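Local coordinates for protein alpha-1,3-glucanase (Bacillus circulans, PDB 5ZRU) that probably hydrolyses alpha-1,3-glucan, this chain being the catalytic unit of a longer, modular glycoside hydrolase family 87 enzyme, at residues A[492-506]-A[518-532]. Numbering follows the deposited sequence.
Sequences IDIINTQRSAIQFGY and ININGAGKDGVLTSR
Arg499 reaches out of the turn after strand 492-495 into the curl of loop 524-532. Arg499 CB lies 4.2 Å from Asp526 OD2; with CG anti to the backbone N (chi1 -167°) and a bend at chi2, the chain turns Arg499 CD to 3.7 Å from Val528 O. That same carbonyl oxygen sits over the centre of one guanidinium face. At the tip NH1 and NH2 both take Thr530 O, which lies at the guanidinium edge, 2.8 Å from Arg499 NH2; NH1 is nearly in line with the C=O and NH2 above the carbonyl plane, though both N-H bonds are bent (136° at NH1). Ser464 OG also bonds NH1, and His537 O bonds NH2. An alanine here would remove the guanidinium, and Thr530 O would probably be left without either of its Arg499 donors, and His537 O without NH2.

Upstream, Gln498 O accepts Asp526 N on a lone pair, 2.9 Å away, while Asp526 OD1 closes an Asx turn onto Val528 N; Ser464 OG bonds Asp526 OD2 too, linking aspartate and arginine. Strands 492-495 and 518-523 run parallel and in register, 4.8 Å between axes, as neighbouring coils of the right-handed beta-helix. Ile492 packs alongside Ile518 inside, and Ala501 CB meets Ile520 CG2 at 3.6 Å across the corner. On the other face Asn519 ND2 donates to Asp493 OD1, 3.0 Å away, on its syn side but 30° out of the carboxylate plane; Arg12 forms a salt bridge with Asp493 OD2, and Thr557 OG1 bonds Asn519 OD1. Backbone bonds thus run from the strands into the start of the loop, and Arg499 adds a charged grip on its far part at Thr530.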
# COMPACT_ATOMS: atom_id res chain seq x y z
N ILE A 492 -14.36 16.24 -0.47
CA ILE A 492 -13.65 15.31 0.41
C ILE A 492 -14.55 15.02 1.60
O ILE A 492 -15.02 15.95 2.26
CB ILE A 492 -12.30 15.86 0.90
CG1 ILE A 492 -11.49 16.50 -0.24
CG2 ILE A 492 -11.51 14.77 1.65
CD1 ILE A 492 -10.94 15.53 -1.25
N ASP A 493 -14.75 13.74 1.89
CA ASP A 493 -15.47 13.32 3.09
C ASP A 493 -14.45 12.75 4.07
O ASP A 493 -13.72 11.82 3.72
CB ASP A 493 -16.54 12.29 2.76
CG ASP A 493 -17.64 12.88 1.89
OD1 ASP A 493 -18.52 13.56 2.44
OD2 ASP A 493 -17.59 12.68 0.66
N ILE A 494 -14.40 13.31 5.27
CA ILE A 494 -13.42 12.94 6.29
C ILE A 494 -14.20 12.45 7.50
O ILE A 494 -14.80 13.25 8.22
CB ILE A 494 -12.49 14.10 6.65
CG1 ILE A 494 -12.08 14.90 5.40
CG2 ILE A 494 -11.24 13.56 7.34
CD1 ILE A 494 -11.13 16.08 5.68
N ILE A 495 -14.14 11.14 7.76
CA ILE A 495 -15.04 10.48 8.70
C ILE A 495 -14.25 9.88 9.86
O ILE A 495 -13.29 9.13 9.64
CB ILE A 495 -15.86 9.39 7.99
CG1 ILE A 495 -16.68 10.03 6.85
CG2 ILE A 495 -16.72 8.62 8.97
CD1 ILE A 495 -17.08 9.05 5.80
N ASN A 496 -14.70 10.18 11.08
CA ASN A 496 -14.18 9.56 12.31
C ASN A 496 -12.66 9.68 12.42
O ASN A 496 -11.95 8.70 12.65
CB ASN A 496 -14.61 8.10 12.41
CG ASN A 496 -16.02 7.95 12.96
OD1 ASN A 496 -16.51 8.85 13.65
ND2 ASN A 496 -16.68 6.84 12.65
N THR A 497 -12.18 10.91 12.31
CA THR A 497 -10.75 11.19 12.40
C THR A 497 -10.25 11.01 13.83
O THR A 497 -10.93 11.33 14.80
CB THR A 497 -10.46 12.60 11.90
OG1 THR A 497 -10.69 12.66 10.47
CG2 THR A 497 -9.02 13.02 12.20
N GLN A 498 -9.03 10.46 13.95
CA GLN A 498 -8.45 10.16 15.26
C GLN A 498 -8.19 11.43 16.06
O GLN A 498 -8.64 11.55 17.20
CB GLN A 498 -7.16 9.34 15.07
CG GLN A 498 -7.41 8.02 14.31
CD GLN A 498 -6.18 7.13 14.22
OE1 GLN A 498 -5.28 7.19 15.06
NE2 GLN A 498 -6.14 6.29 13.19
N ARG A 499 -7.44 12.38 15.48
CA ARG A 499 -7.23 13.66 16.15
C ARG A 499 -7.89 14.76 15.32
O ARG A 499 -9.12 14.78 15.22
CB ARG A 499 -5.73 13.92 16.39
CG ARG A 499 -5.45 15.08 17.37
CD ARG A 499 -6.07 14.84 18.77
NE ARG A 499 -5.63 15.86 19.74
CZ ARG A 499 -4.45 15.83 20.35
NH1 ARG A 499 -3.60 14.84 20.11
NH2 ARG A 499 -4.11 16.79 21.21
N SER A 500 -7.14 15.68 14.71
CA SER A 500 -7.76 16.74 13.92
C SER A 500 -7.89 16.34 12.45
O SER A 500 -7.02 15.67 11.90
CB SER A 500 -6.98 18.06 14.04
OG SER A 500 -7.06 18.55 15.38
N ALA A 501 -8.99 16.76 11.82
CA ALA A 501 -9.24 16.36 10.44
C ALA A 501 -8.24 17.00 9.47
O ALA A 501 -7.70 16.32 8.59
CB ALA A 501 -10.68 16.71 10.03
N ILE A 502 -8.02 18.30 9.59
CA ILE A 502 -7.12 19.02 8.68
C ILE A 502 -6.12 19.79 9.53
O ILE A 502 -6.52 20.55 10.42
CB ILE A 502 -7.90 19.98 7.76
CG1 ILE A 502 -8.97 19.21 6.98
CG2 ILE A 502 -6.95 20.68 6.79
CD1 ILE A 502 -9.92 20.13 6.24
N GLN A 503 -4.82 19.59 9.25
CA GLN A 503 -3.73 20.11 10.08
C GLN A 503 -2.70 20.83 9.22
O GLN A 503 -2.25 20.29 8.20
CB GLN A 503 -3.06 18.97 10.87
CG GLN A 503 -1.76 19.32 11.59
CD GLN A 503 -1.31 18.22 12.54
OE1 GLN A 503 -2.14 17.60 13.19
NE2 GLN A 503 -0.01 17.97 12.63
N PHE A 504 -2.32 22.05 9.64
CA PHE A 504 -1.30 22.87 8.99
C PHE A 504 -0.22 23.22 10.00
O PHE A 504 -0.54 23.65 11.11
CB PHE A 504 -1.82 24.24 8.48
CG PHE A 504 -2.97 24.19 7.53
CD1 PHE A 504 -4.25 23.92 7.97
CD2 PHE A 504 -2.78 24.54 6.20
CE1 PHE A 504 -5.32 23.93 7.09
CE2 PHE A 504 -3.86 24.55 5.31
CZ PHE A 504 -5.11 24.25 5.77
N GLY A 505 1.04 23.12 9.61
CA GLY A 505 2.08 23.57 10.51
C GLY A 505 3.44 23.69 9.86
O GLY A 505 3.61 23.46 8.66
N TYR A 506 4.42 24.03 10.72
CA TYR A 506 5.76 24.50 10.37
C TYR A 506 5.66 25.84 9.65
O TYR A 506 4.56 26.29 9.31
CB TYR A 506 6.54 23.44 9.56
CG TYR A 506 6.99 22.31 10.47
CD1 TYR A 506 6.08 21.38 10.94
CD2 TYR A 506 8.31 22.21 10.90
CE1 TYR A 506 6.46 20.35 11.78
CE2 TYR A 506 8.70 21.18 11.77
CZ TYR A 506 7.76 20.25 12.20
OH TYR A 506 8.10 19.22 13.05
N ILE A 518 -16.11 20.28 1.61
CA ILE A 518 -15.52 19.35 2.57
C ILE A 518 -16.58 18.98 3.60
O ILE A 518 -17.26 19.86 4.15
CB ILE A 518 -14.29 19.97 3.27
CG1 ILE A 518 -13.33 20.60 2.25
CG2 ILE A 518 -13.60 18.94 4.17
CD1 ILE A 518 -12.77 19.65 1.21
N ASN A 519 -16.71 17.68 3.89
CA ASN A 519 -17.59 17.21 4.96
C ASN A 519 -16.74 16.52 6.02
O ASN A 519 -16.10 15.50 5.74
CB ASN A 519 -18.65 16.24 4.43
CG ASN A 519 -19.58 16.90 3.43
OD1 ASN A 519 -20.10 17.99 3.68
ND2 ASN A 519 -19.78 16.24 2.29
N ILE A 520 -16.77 17.05 7.24
CA ILE A 520 -16.00 16.52 8.35
C ILE A 520 -16.98 15.97 9.38
O ILE A 520 -17.71 16.74 10.03
CB ILE A 520 -15.09 17.58 8.97
CG1 ILE A 520 -14.17 18.15 7.89
CG2 ILE A 520 -14.30 16.98 10.14
CD1 ILE A 520 -13.28 19.36 8.33
N ASN A 521 -17.00 14.66 9.53
CA ASN A 521 -17.97 14.00 10.39
C ASN A 521 -17.19 13.18 11.41
O ASN A 521 -16.79 12.05 11.13
CB ASN A 521 -18.92 13.13 9.56
CG ASN A 521 -19.97 12.46 10.42
OD1 ASN A 521 -20.15 12.80 11.59
ND2 ASN A 521 -20.68 11.50 9.83
N GLY A 522 -16.98 13.75 12.59
CA GLY A 522 -16.27 13.06 13.64
C GLY A 522 -14.80 13.42 13.69
O GLY A 522 -14.06 13.15 12.74
N ALA A 523 -14.35 14.01 14.79
CA ALA A 523 -12.94 14.29 14.97
C ALA A 523 -12.60 14.16 16.44
O ALA A 523 -13.48 14.24 17.30
CB ALA A 523 -12.56 15.68 14.42
N GLY A 524 -11.31 13.95 16.73
CA GLY A 524 -10.90 13.70 18.09
C GLY A 524 -11.36 12.36 18.62
O GLY A 524 -11.57 12.22 19.83
N LYS A 525 -11.54 11.37 17.75
CA LYS A 525 -12.10 10.10 18.19
C LYS A 525 -11.12 9.27 19.01
O LYS A 525 -11.55 8.34 19.69
CB LYS A 525 -12.61 9.29 17.00
CG LYS A 525 -13.65 9.99 16.12
CD LYS A 525 -14.82 10.59 16.93
CE LYS A 525 -15.85 9.56 17.30
NZ LYS A 525 -17.13 10.21 17.72
N ASP A 526 -9.81 9.60 19.01
CA ASP A 526 -8.91 8.85 19.87
C ASP A 526 -8.92 9.34 21.32
O ASP A 526 -8.32 8.68 22.17
CB ASP A 526 -7.45 8.85 19.34
CG ASP A 526 -6.81 10.24 19.25
OD1 ASP A 526 -7.30 11.21 19.87
OD2 ASP A 526 -5.80 10.35 18.51
N GLY A 527 -9.57 10.47 21.61
CA GLY A 527 -9.65 10.98 22.96
C GLY A 527 -8.35 11.54 23.52
O GLY A 527 -8.31 11.92 24.69
N VAL A 528 -7.30 11.61 22.72
CA VAL A 528 -6.00 12.07 23.19
C VAL A 528 -6.02 13.59 23.29
O VAL A 528 -6.50 14.28 22.38
CB VAL A 528 -4.88 11.60 22.25
CG1 VAL A 528 -3.52 12.19 22.67
CG2 VAL A 528 -4.81 10.08 22.25
N LEU A 529 -5.51 14.12 24.40
CA LEU A 529 -5.45 15.56 24.60
C LEU A 529 -4.04 16.12 24.58
O LEU A 529 -3.86 17.30 24.26
CB LEU A 529 -6.13 15.94 25.92
CG LEU A 529 -7.59 15.50 26.05
CD1 LEU A 529 -8.14 15.80 27.44
CD2 LEU A 529 -8.45 16.18 24.97
N THR A 530 -3.03 15.32 24.90
CA THR A 530 -1.65 15.80 24.84
C THR A 530 -1.28 16.16 23.41
O THR A 530 -1.85 15.62 22.45
CB THR A 530 -0.69 14.75 25.40
OG1 THR A 530 -0.90 13.50 24.73
CG2 THR A 530 -0.93 14.53 26.88
N SER A 531 -0.33 17.07 23.27
CA SER A 531 0.02 17.61 21.96
C SER A 531 1.52 17.79 21.84
O SER A 531 2.17 18.30 22.76
CB SER A 531 -0.70 18.95 21.70
OG SER A 531 -0.24 19.57 20.50
N ARG A 532 2.07 17.36 20.71
CA ARG A 532 3.46 17.67 20.41
C ARG A 532 3.65 19.16 20.16
O ARG A 532 4.55 19.79 20.72
CB ARG A 532 3.93 16.88 19.19
CG ARG A 532 5.36 17.22 18.71
CD ARG A 532 5.65 16.49 17.41
NE ARG A 532 6.99 16.74 16.87
CZ ARG A 532 7.36 16.43 15.64
NH1 ARG A 532 6.49 15.88 14.80
NH2 ARG A 532 8.60 16.67 15.22
O HOH W 1 -13.22 13.80 10.29
O HOH W 2 -4.36 8.36 17.37
O HOH W 3 7.91 16.35 12.29